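Local coordinates for putative cell invasion protein with MAC/Perforin domain (Bacteroides thetaiotaomicron VPI-5482, PDB 3KK7) that is of unproven function but belongs to the membrane-attack complex/perforin family and may act in cell invasion or membrane attack, at residues 479-484 with 520-525; 496-501 with 533-538; 445-450 with 513-518. All coordinates share one frame; numbering follows the deposited sequence.

How the contacts relate
All three contacts lie in the C-terminal part of the chain. Contacts 1 and 2 both reach the four-stranded sheet ordered 480-484, 489-494, 499-504, 537-540: contact 1 at one outermost strand, contact 2 at the parallel pair that includes the other. Their centres are about 14 Å apart. Contact 3 joins the D2 and D3 regions and shares helix 516-521 with contact 1, about 16 Å away between centres. Contacts 2 and 3 are about 21 Å apart between centres. M479 links the set: its SE lies 3.8 Å from Y499 OH and 4.1 Å from W518 CZ2. F501 CE2 meets Y447 OH at 3.7 Å.

Contact 1 (479-484 with 520-525); sequences MYKFKN and NGIPIK
The backbone of 479-484 meets 520-525 through a single beta bridge between K481 and I524, whose CA atoms are 4.9 Å apart. Strand 480-484 is an outermost strand of the four-stranded sheet in the D3 region, and 522-525, just after helix 516-521, lies along it. Two hydrogen bonds use both polar backbone atoms of K481. K481 N donates to P523 O at 3.0 Å, and K525 N donates to K481 O at 2.8 Å. I522 is the first residue beyond the helix, and its CB points toward the strand. I522 CG2 lies 3.4 Å from Y480 C and also touches K481 CB. Y480 and K525 run side by side in the same direction. K525 CB sits 3.6 Å from Y480 CD1, and K525 CD lies over one face of the ring, toward the rim. K525 CG is anti to the backbone N (chi1 -176°), and the chain is extended beyond it, which carries the methylenes along the ring. The ammonium is far from the ring centre, so any cation-pi attraction is weak. P523 CG meets the same ring at CD1. Along its other edge the strand is hydrogen-bonded to strand 489-494 (Y480 with Y493, F482 with Y491). The F482 side chain touches M529 and L532 of helix 529-535. The extended K481 chain crosses I522 obliquely and makes a cation-pi contact with W490. K481 NZ is hydrogen-bonded to V519 O, near the end of the helix, and K481 CE passes 3.4 Å from I522 O.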
loop_
_atom_site.group_PDB
_atom_site.type_symbol
_atom_site.label_atom_id
_atom_site.label_comp_id
_atom_site.label_asym_id
_atom_site.label_seq_id
_atom_site.Cartn_x
_atom_site.Cartn_y
_atom_site.Cartn_z
HETATM N N MSE A 479 -10.362 -5.591 -31.261
HETATM C CA MSE A 479 -9.345 -4.891 -30.504
HETATM C C MSE A 479 -8.222 -4.245 -31.242
HETATM O O MSE A 479 -7.843 -4.656 -32.331
HETATM C CB MSE A 479 -8.787 -5.847 -29.488
HETATM C CG MSE A 479 -9.917 -6.430 -28.733
HETATM SE SE MSE A 479 -9.435 -6.972 -27.035
HETATM C CE MSE A 479 -9.006 -5.314 -26.108
ATOM N N TYR A 480 -7.704 -3.205 -30.603
ATOM C CA TYR A 480 -6.540 -2.490 -31.064
ATOM C C TYR A 480 -5.560 -2.428 -29.900
ATOM O O TYR A 480 -5.908 -2.738 -28.768
ATOM C CB TYR A 480 -6.914 -1.073 -31.496
ATOM C CG TYR A 480 -7.868 -0.988 -32.674
ATOM C CD1 TYR A 480 -7.398 -0.855 -33.971
ATOM C CD2 TYR A 480 -9.246 -1.006 -32.475
ATOM C CE1 TYR A 480 -8.277 -0.753 -35.044
ATOM C CE2 TYR A 480 -10.127 -0.907 -33.534
ATOM C CZ TYR A 480 -9.635 -0.784 -34.811
ATOM O OH TYR A 480 -10.514 -0.689 -35.849
ATOM N N LYS A 481 -4.335 -2.023 -30.184
ATOM C CA LYS A 481 -3.334 -1.901 -29.145
ATOM C C LYS A 481 -2.398 -0.732 -29.449
ATOM O O LYS A 481 -2.270 -0.293 -30.609
ATOM C CB LYS A 481 -2.531 -3.201 -29.035
ATOM C CG LYS A 481 -1.553 -3.382 -30.171
ATOM C CD LYS A 481 -0.907 -4.752 -30.209
ATOM C CE LYS A 481 0.194 -4.781 -31.264
ATOM N NZ LYS A 481 0.740 -6.132 -31.401
ATOM N N PHE A 482 -1.744 -0.242 -28.402
ATOM C CA PHE A 482 -0.636 0.694 -28.572
ATOM C C PHE A 482 0.303 0.606 -27.364
ATOM O O PHE A 482 -0.114 0.190 -26.271
ATOM C CB PHE A 482 -1.140 2.128 -28.777
ATOM C CG PHE A 482 -1.676 2.763 -27.529
ATOM C CD1 PHE A 482 -2.977 2.510 -27.109
ATOM C CD2 PHE A 482 -0.874 3.611 -26.764
ATOM C CE1 PHE A 482 -3.481 3.106 -25.940
ATOM C CE2 PHE A 482 -1.361 4.204 -25.585
ATOM C CZ PHE A 482 -2.663 3.954 -25.169
ATOM N N LYS A 483 1.560 0.992 -27.578
ATOM C CA LYS A 483 2.535 1.042 -26.506
ATOM C C LYS A 483 2.769 2.460 -26.032
ATOM O O LYS A 483 3.079 3.327 -26.836
ATOM C CB LYS A 483 3.868 0.450 -26.956
ATOM C CG LYS A 483 4.774 0.127 -25.801
ATOM C CD LYS A 483 6.019 -0.600 -26.234
ATOM C CE LYS A 483 7.013 0.343 -26.850
ATOM N NZ LYS A 483 8.344 -0.287 -26.819
ATOM N N ASN A 484 2.651 2.681 -24.723
ATOM C CA ASN A 484 3.063 3.938 -24.097
ATOM C C ASN A 484 4.593 3.990 -24.078
ATOM O O ASN A 484 5.250 3.112 -23.532
ATOM C CB ASN A 484 2.495 4.034 -22.677
ATOM C CG ASN A 484 2.815 5.350 -21.999
ATOM O OD1 ASN A 484 3.980 5.718 -21.848
ATOM N ND2 ASN A 484 1.780 6.064 -21.569
ATOM N N ASN A 520 -0.006 -10.255 -31.378
ATOM C CA ASN A 520 0.802 -9.803 -32.503
ATOM C C ASN A 520 -0.072 -9.437 -33.695
ATOM O O ASN A 520 0.251 -8.516 -34.435
ATOM C CB ASN A 520 1.825 -10.864 -32.929
ATOM C CG ASN A 520 2.970 -11.038 -31.936
ATOM O OD1 ASN A 520 3.340 -10.125 -31.192
ATOM N ND2 ASN A 520 3.559 -12.217 -31.950
ATOM N N GLY A 521 -1.171 -10.163 -33.880
ATOM C CA GLY A 521 -2.126 -9.871 -34.951
ATOM C C GLY A 521 -2.969 -8.626 -34.722
ATOM O O GLY A 521 -3.464 -8.034 -35.682
ATOM N N ILE A 522 -3.138 -8.228 -33.455
ATOM C CA ILE A 522 -3.932 -7.045 -33.108
ATOM C C ILE A 522 -3.351 -5.785 -33.781
ATOM O O ILE A 522 -2.149 -5.512 -33.660
ATOM C CB ILE A 522 -4.016 -6.839 -31.555
ATOM C CG1 ILE A 522 -4.895 -7.928 -30.916
ATOM C CG2 ILE A 522 -4.540 -5.430 -31.204
ATOM C CD1 ILE A 522 -5.031 -7.828 -29.381
ATOM N N PRO A 523 -4.196 -5.020 -34.493
ATOM C CA PRO A 523 -3.681 -3.802 -35.136
ATOM C C PRO A 523 -3.355 -2.652 -34.168
ATOM O O PRO A 523 -4.068 -2.419 -33.196
ATOM C CB PRO A 523 -4.793 -3.408 -36.122
ATOM C CG PRO A 523 -6.006 -4.113 -35.660
ATOM C CD PRO A 523 -5.561 -5.348 -34.936
ATOM N N ILE A 524 -2.263 -1.959 -34.466
ATOM C CA ILE A 524 -1.807 -0.810 -33.708
ATOM C C ILE A 524 -2.677 0.415 -33.990
ATOM O O ILE A 524 -2.786 0.857 -35.139
ATOM C CB ILE A 524 -0.345 -0.423 -34.099
ATOM C CG1 ILE A 524 0.650 -1.464 -33.583
ATOM C CG2 ILE A 524 0.007 0.958 -33.560
ATOM C CD1 ILE A 524 2.037 -1.304 -34.142
ATOM N N LYS A 525 -3.279 0.965 -32.944
ATOM C CA LYS A 525 -3.976 2.239 -33.049
ATOM C C LYS A 525 -3.844 2.993 -31.742
ATOM O O LYS A 525 -4.369 2.568 -30.704
ATOM C CB LYS A 525 -5.455 2.060 -33.393
ATOM C CG LYS A 525 -6.197 3.391 -33.620
ATOM C CD LYS A 525 -7.514 3.212 -34.373
ATOM C CE LYS A 525 -8.037 4.532 -34.925
ATOM N NZ LYS A 525 -9.103 4.270 -35.933
#

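Contact 2 (496-501 with 533-538); sequences TSMYCF and YQRYKI
M498, a selenomethionine, lays its methyl CE over one face of the Y536 ring. M498 CE is 3.6 Å from the Y536 ring centroid and 23° off the normal, a CH-pi contact. M498 SE stands farther out and oblique, 4.6 Å from the Y536 centroid, which makes a Met-aromatic contact. Bends at chi2 (-45°) and chi3 (-67°) fold the chain back so that CE reaches the ring. CE also touches R535, at its carbonyl O and at NH2 of the guanidinium. Farther along the two strands, C500 SG meets I538 CG2 at 4.2 Å. C500 also packs on Y491 and Y493 of strand 489-494. Y499 O lies at the edge of the Y536 ring, near its plane. The polar edge is backbone. K537 N donates to M498 O at 3.1 Å. Y536 CA gives the same oxygen a CA-H...O contact, and I538 CA makes another to C500 O. Y499 with K537 and C500 with I538 form parallel bridges. The neighbouring parallel strands 499-504 and 537-540 are joined through helices 508-512, 516-521 and 529-535, as in a beta-alpha-beta crossover.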
loop_
_atom_site.group_PDB
_atom_site.type_symbol
_atom_site.label_atom_id
_atom_site.label_comp_id
_atom_site.label_asym_id
_atom_site.label_seq_id
_atom_site.Cartn_x
_atom_site.Cartn_y
_atom_site.Cartn_z
ATOM N N THR A 496 -15.390 -0.810 -28.773
ATOM C CA THR A 496 -16.839 -0.983 -28.758
ATOM C C THR A 496 -17.349 -1.245 -27.346
ATOM O O THR A 496 -18.372 -0.692 -26.955
ATOM C CB THR A 496 -17.278 -2.154 -29.601
ATOM O OG1 THR A 496 -16.500 -2.196 -30.801
ATOM C CG2 THR A 496 -18.761 -2.041 -29.935
ATOM N N SER A 497 -16.638 -2.079 -26.582
ATOM C CA SER A 497 -17.070 -2.492 -25.234
ATOM C C SER A 497 -16.393 -1.735 -24.074
ATOM O O SER A 497 -16.824 -1.825 -22.931
ATOM C CB SER A 497 -16.854 -3.996 -25.073
ATOM O OG SER A 497 -17.587 -4.709 -26.041
HETATM N N MSE A 498 -15.316 -1.016 -24.368
HETATM C CA MSE A 498 -14.695 -0.078 -23.420
HETATM C C MSE A 498 -13.908 -0.771 -22.335
HETATM O O MSE A 498 -13.787 -0.271 -21.218
HETATM C CB MSE A 498 -15.735 0.888 -22.818
HETATM C CG MSE A 498 -16.667 1.534 -23.883
HETATM SE SE MSE A 498 -15.717 2.198 -25.494
HETATM C CE MSE A 498 -14.703 3.675 -24.699
ATOM N N TYR A 499 -13.320 -1.911 -22.675
ATOM C CA TYR A 499 -12.442 -2.594 -21.741
ATOM C C TYR A 499 -11.060 -2.673 -22.354
ATOM O O TYR A 499 -10.903 -2.495 -23.564
ATOM C CB TYR A 499 -12.990 -3.981 -21.355
ATOM C CG TYR A 499 -12.969 -4.996 -22.456
ATOM C CD1 TYR A 499 -11.806 -5.703 -22.744
ATOM C CD2 TYR A 499 -14.118 -5.272 -23.210
ATOM C CE1 TYR A 499 -11.769 -6.638 -23.766
ATOM C CE2 TYR A 499 -14.088 -6.230 -24.235
ATOM C CZ TYR A 499 -12.902 -6.898 -24.503
ATOM O OH TYR A 499 -12.825 -7.842 -25.484
ATOM N N CYS A 500 -10.072 -2.941 -21.500
ATOM C CA CYS A 500 -8.694 -2.925 -21.896
ATOM C C CYS A 500 -7.789 -3.787 -20.994
ATOM O O CYS A 500 -7.831 -3.673 -19.760
ATOM C CB CYS A 500 -8.210 -1.478 -21.894
ATOM S SG CYS A 500 -6.411 -1.278 -21.972
ATOM N N PHE A 501 -6.969 -4.637 -21.627
ATOM C CA PHE A 501 -5.962 -5.426 -20.928
ATOM C C PHE A 501 -4.621 -4.758 -21.135
ATOM O O PHE A 501 -4.236 -4.476 -22.278
ATOM C CB PHE A 501 -5.879 -6.876 -21.431
ATOM C CG PHE A 501 -7.188 -7.632 -21.413
ATOM C CD1 PHE A 501 -8.101 -7.481 -20.389
ATOM C CD2 PHE A 501 -7.490 -8.535 -22.431
ATOM C CE1 PHE A 501 -9.315 -8.202 -20.379
ATOM C CE2 PHE A 501 -8.711 -9.255 -22.446
ATOM C CZ PHE A 501 -9.613 -9.085 -21.411
ATOM N N TYR A 533 -7.866 6.136 -19.767
ATOM C CA TYR A 533 -8.309 6.018 -18.386
ATOM C C TYR A 533 -9.612 6.749 -18.084
ATOM O O TYR A 533 -10.230 6.506 -17.050
ATOM C CB TYR A 533 -7.199 6.404 -17.386
ATOM C CG TYR A 533 -6.604 7.803 -17.472
ATOM C CD1 TYR A 533 -7.369 8.938 -17.196
ATOM C CD2 TYR A 533 -5.246 7.987 -17.730
ATOM C CE1 TYR A 533 -6.812 10.222 -17.210
ATOM C CE2 TYR A 533 -4.684 9.275 -17.765
ATOM C CZ TYR A 533 -5.478 10.387 -17.505
ATOM O OH TYR A 533 -4.942 11.654 -17.552
ATOM N N GLN A 534 -10.031 7.665 -18.940
ATOM C CA GLN A 534 -11.310 8.338 -18.688
ATOM C C GLN A 534 -12.488 7.518 -19.192
ATOM O O GLN A 534 -13.592 7.636 -18.650
ATOM C CB GLN A 534 -11.356 9.744 -19.288
ATOM C CG GLN A 534 -10.470 10.695 -18.554
ATOM C CD GLN A 534 -10.629 12.108 -18.982
ATOM O OE1 GLN A 534 -11.217 12.421 -20.027
ATOM N NE2 GLN A 534 -10.116 12.995 -18.165
ATOM N N ARG A 535 -12.252 6.701 -20.222
ATOM C CA ARG A 535 -13.332 6.019 -20.914
ATOM C C ARG A 535 -13.217 4.510 -20.906
ATOM O O ARG A 535 -14.161 3.846 -21.301
ATOM C CB ARG A 535 -13.442 6.540 -22.356
ATOM C CG ARG A 535 -13.855 8.056 -22.475
ATOM C CD ARG A 535 -13.979 8.543 -23.948
ATOM N NE ARG A 535 -14.685 7.544 -24.764
ATOM C CZ ARG A 535 -14.644 7.449 -26.098
ATOM N NH1 ARG A 535 -13.968 8.333 -26.835
ATOM N NH2 ARG A 535 -15.309 6.461 -26.700
ATOM N N TYR A 536 -12.093 3.957 -20.450
ATOM C CA TYR A 536 -11.940 2.498 -20.405
ATOM C C TYR A 536 -11.738 1.975 -18.975
ATOM O O TYR A 536 -11.383 2.726 -18.069
ATOM C CB TYR A 536 -10.792 2.042 -21.320
ATOM C CG TYR A 536 -11.065 2.259 -22.793
ATOM C CD1 TYR A 536 -10.971 3.522 -23.353
ATOM C CD2 TYR A 536 -11.411 1.202 -23.626
ATOM C CE1 TYR A 536 -11.224 3.738 -24.705
ATOM C CE2 TYR A 536 -11.663 1.401 -25.001
ATOM C CZ TYR A 536 -11.576 2.680 -25.537
ATOM O OH TYR A 536 -11.829 2.915 -26.877
ATOM N N LYS A 537 -12.045 0.696 -18.788
ATOM C CA LYS A 537 -11.647 -0.053 -17.614
ATOM C C LYS A 537 -10.356 -0.760 -18.014
ATOM O O LYS A 537 -10.290 -1.406 -19.048
ATOM C CB LYS A 537 -12.707 -1.084 -17.234
ATOM C CG LYS A 537 -14.041 -0.507 -16.683
ATOM C CD LYS A 537 -13.889 0.092 -15.271
ATOM C CE LYS A 537 -15.203 0.715 -14.795
ATOM N NZ LYS A 537 -15.167 1.063 -13.340
ATOM N N ILE A 538 -9.321 -0.600 -17.214
ATOM C CA ILE A 538 -8.025 -1.164 -17.518
ATOM C C ILE A 538 -7.667 -2.280 -16.518
ATOM O O ILE A 538 -7.696 -2.077 -15.298
ATOM C CB ILE A 538 -6.920 -0.081 -17.487
ATOM C CG1 ILE A 538 -7.253 1.086 -18.431
ATOM C CG2 ILE A 538 -5.590 -0.693 -17.887
ATOM C CD1 ILE A 538 -6.400 2.256 -18.173
#

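Contact 3 (445-450 with 513-518); sequences KYYQLK and YGILDW
Y446, Y447 and W518 form an aromatic cluster. The edge of Y446 is directed at the face of the five-membered ring of W518, with centroids 5.0 Å apart and planes at 63°. Between the two side chains the closest approach is Y446 CD1 to W518 CD1, 3.7 Å. Y446 CB lies over the same ring in a CH-pi contact. The Y447 ring meets the six-membered ring of W518 obliquely, with Y447 OH 3.9 Å from W518 CZ3. W518 CG is anti to its N (chi1 173°), which sets the indole beside both tyrosines. Aliphatic groups meet ring carbons: I515 CG2 touches Y447 CD2, and L449 CD2 rests against Y513 CD2 at 4.1 Å. One backbone hydrogen bond joins the segments: Q448 N donates to G514 O at 2.8 Å. Y447 CA adds a CA-H...O contact to that oxygen. G514 closes a Schellman motif after helix 508-512 with positive phi (56°). Q448 CB packs against the G514 backbone, 3.5 Å from G514 O. I515 follows as the N-cap residue of helix 516-521. Outside the segments, Y513 OH bonds to the C-terminal carboxylate of L541. These two segments, from the D2 and D3 regions, meet mainly through apolar and aromatic contacts, with one backbone hydrogen bond between them.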
loop_
_atom_site.group_PDB
_atom_site.type_symbol
_atom_site.label_atom_id
_atom_site.label_comp_id
_atom_site.label_asym_id
_atom_site.label_seq_id
_atom_site.Cartn_x
_atom_site.Cartn_y
_atom_site.Cartn_z
ATOM N N LYS A 445 -9.210 -20.079 -29.834
ATOM C CA LYS A 445 -8.638 -19.409 -31.011
ATOM C C LYS A 445 -7.642 -18.309 -30.625
ATOM O O LYS A 445 -6.799 -17.937 -31.431
ATOM C CB LYS A 445 -9.737 -18.764 -31.872
ATOM C CG LYS A 445 -10.745 -19.698 -32.572
ATOM C CD LYS A 445 -12.025 -18.892 -32.959
ATOM C CE LYS A 445 -12.625 -19.259 -34.328
ATOM N NZ LYS A 445 -13.335 -20.550 -34.335
ATOM N N TYR A 446 -7.765 -17.790 -29.403
ATOM C CA TYR A 446 -6.971 -16.654 -28.944
ATOM C C TYR A 446 -6.041 -16.989 -27.761
ATOM O O TYR A 446 -4.976 -16.382 -27.624
ATOM C CB TYR A 446 -7.928 -15.499 -28.576
ATOM C CG TYR A 446 -8.977 -15.253 -29.635
ATOM C CD1 TYR A 446 -8.682 -14.509 -30.779
ATOM C CD2 TYR A 446 -10.254 -15.797 -29.520
ATOM C CE1 TYR A 446 -9.652 -14.303 -31.784
ATOM C CE2 TYR A 446 -11.229 -15.601 -30.518
ATOM C CZ TYR A 446 -10.918 -14.853 -31.649
ATOM O OH TYR A 446 -11.874 -14.660 -32.628
ATOM N N TYR A 447 -6.453 -17.940 -26.914
ATOM C CA TYR A 447 -5.732 -18.274 -25.679
ATOM C C TYR A 447 -5.313 -19.737 -25.722
ATOM O O TYR A 447 -6.142 -20.609 -26.008
ATOM C CB TYR A 447 -6.633 -18.121 -24.461
ATOM C CG TYR A 447 -7.130 -16.737 -24.138
ATOM C CD1 TYR A 447 -8.313 -16.240 -24.690
ATOM C CD2 TYR A 447 -6.471 -15.951 -23.207
ATOM C CE1 TYR A 447 -8.786 -14.957 -24.345
ATOM C CE2 TYR A 447 -6.939 -14.681 -22.863
ATOM C CZ TYR A 447 -8.081 -14.194 -23.428
ATOM O OH TYR A 447 -8.506 -12.945 -23.056
ATOM N N GLN A 448 -4.045 -19.991 -25.400
ATOM C CA GLN A 448 -3.462 -21.341 -25.402
ATOM C C GLN A 448 -3.158 -21.846 -23.985
ATOM O O GLN A 448 -2.351 -22.772 -23.798
ATOM C CB GLN A 448 -2.165 -21.335 -26.202
ATOM C CG GLN A 448 -2.340 -21.311 -27.708
ATOM C CD GLN A 448 -1.057 -21.710 -28.407
ATOM O OE1 GLN A 448 0.041 -21.399 -27.934
ATOM N NE2 GLN A 448 -1.182 -22.417 -29.523
ATOM N N LEU A 449 -3.798 -21.226 -22.995
ATOM C CA LEU A 449 -3.613 -21.600 -21.604
ATOM C C LEU A 449 -4.633 -22.675 -21.225
ATOM O O LEU A 449 -5.524 -23.003 -22.005
ATOM C CB LEU A 449 -3.718 -20.371 -20.696
ATOM C CG LEU A 449 -4.714 -19.236 -20.973
ATOM C CD1 LEU A 449 -6.177 -19.711 -21.110
ATOM C CD2 LEU A 449 -4.568 -18.181 -19.858
ATOM N N LYS A 450 -4.465 -23.241 -20.036
ATOM C CA LYS A 450 -5.399 -24.210 -19.495
ATOM C C LYS A 450 -6.807 -23.597 -19.497
ATOM O O LYS A 450 -7.019 -22.531 -18.943
ATOM C CB LYS A 450 -4.977 -24.594 -18.067
ATOM C CG LYS A 450 -5.773 -25.736 -17.392
ATOM C CD LYS A 450 -5.746 -25.667 -15.830
ATOM C CE LYS A 450 -4.449 -26.201 -15.176
ATOM N NZ LYS A 450 -4.475 -25.976 -13.691
ATOM N N TYR A 513 -0.031 -16.152 -20.606
ATOM C CA TYR A 513 -1.441 -16.338 -20.999
ATOM C C TYR A 513 -1.631 -17.087 -22.317
ATOM O O TYR A 513 -2.758 -17.369 -22.727
ATOM C CB TYR A 513 -2.146 -14.986 -21.072
ATOM C CG TYR A 513 -2.254 -14.265 -19.739
ATOM C CD1 TYR A 513 -1.189 -13.539 -19.223
ATOM C CD2 TYR A 513 -3.434 -14.279 -19.020
ATOM C CE1 TYR A 513 -1.297 -12.867 -18.023
ATOM C CE2 TYR A 513 -3.556 -13.600 -17.818
ATOM C CZ TYR A 513 -2.494 -12.900 -17.317
ATOM O OH TYR A 513 -2.641 -12.241 -16.117
ATOM N N GLY A 514 -0.532 -17.433 -22.976
ATOM C CA GLY A 514 -0.585 -18.112 -24.284
ATOM C C GLY A 514 -1.387 -17.312 -25.290
ATOM O O GLY A 514 -2.276 -17.858 -25.940
ATOM N N ILE A 515 -1.084 -16.015 -25.381
ATOM C CA ILE A 515 -1.810 -15.070 -26.238
ATOM C C ILE A 515 -0.874 -14.272 -27.157
ATOM O O ILE A 515 -1.293 -13.320 -27.808
ATOM C CB ILE A 515 -2.689 -14.065 -25.398
ATOM C CG1 ILE A 515 -1.828 -13.178 -24.497
ATOM C CG2 ILE A 515 -3.715 -14.804 -24.554
ATOM C CD1 ILE A 515 -2.624 -12.221 -23.720
ATOM N N LEU A 516 0.388 -14.677 -27.236
ATOM C CA LEU A 516 1.363 -13.923 -27.984
ATOM C C LEU A 516 0.967 -13.849 -29.453
ATOM O O LEU A 516 1.018 -12.777 -30.053
ATOM C CB LEU A 516 2.744 -14.540 -27.818
ATOM C CG LEU A 516 3.910 -13.763 -28.434
ATOM C CD1 LEU A 516 3.821 -12.238 -28.158
ATOM C CD2 LEU A 516 5.240 -14.368 -27.933
ATOM N N ASP A 517 0.552 -14.968 -30.031
ATOM C CA ASP A 517 0.102 -14.954 -31.423
ATOM C C ASP A 517 -1.001 -13.941 -31.581
ATOM O O ASP A 517 -0.859 -12.969 -32.326
ATOM C CB ASP A 517 -0.414 -16.320 -31.875
ATOM C CG ASP A 517 0.697 -17.300 -32.156
ATOM O OD1 ASP A 517 1.884 -16.915 -32.058
ATOM O OD2 ASP A 517 0.380 -18.464 -32.472
ATOM N N TRP A 518 -2.087 -14.153 -30.852
ATOM C CA TRP A 518 -3.231 -13.261 -30.931
ATOM C C TRP A 518 -2.856 -11.775 -30.853
ATOM O O TRP A 518 -3.260 -10.969 -31.689
ATOM C CB TRP A 518 -4.212 -13.599 -29.832
ATOM C CG TRP A 518 -5.316 -12.627 -29.737
ATOM C CD1 TRP A 518 -5.968 -12.014 -30.767
ATOM C CD2 TRP A 518 -5.936 -12.172 -28.537
ATOM N NE1 TRP A 518 -6.946 -11.189 -30.277
ATOM C CE2 TRP A 518 -6.953 -11.274 -28.910
ATOM C CE3 TRP A 518 -5.731 -12.442 -27.177
ATOM C CZ2 TRP A 518 -7.757 -10.631 -27.974
ATOM C CZ3 TRP A 518 -6.545 -11.813 -26.235
ATOM C CH2 TRP A 518 -7.540 -10.916 -26.635
#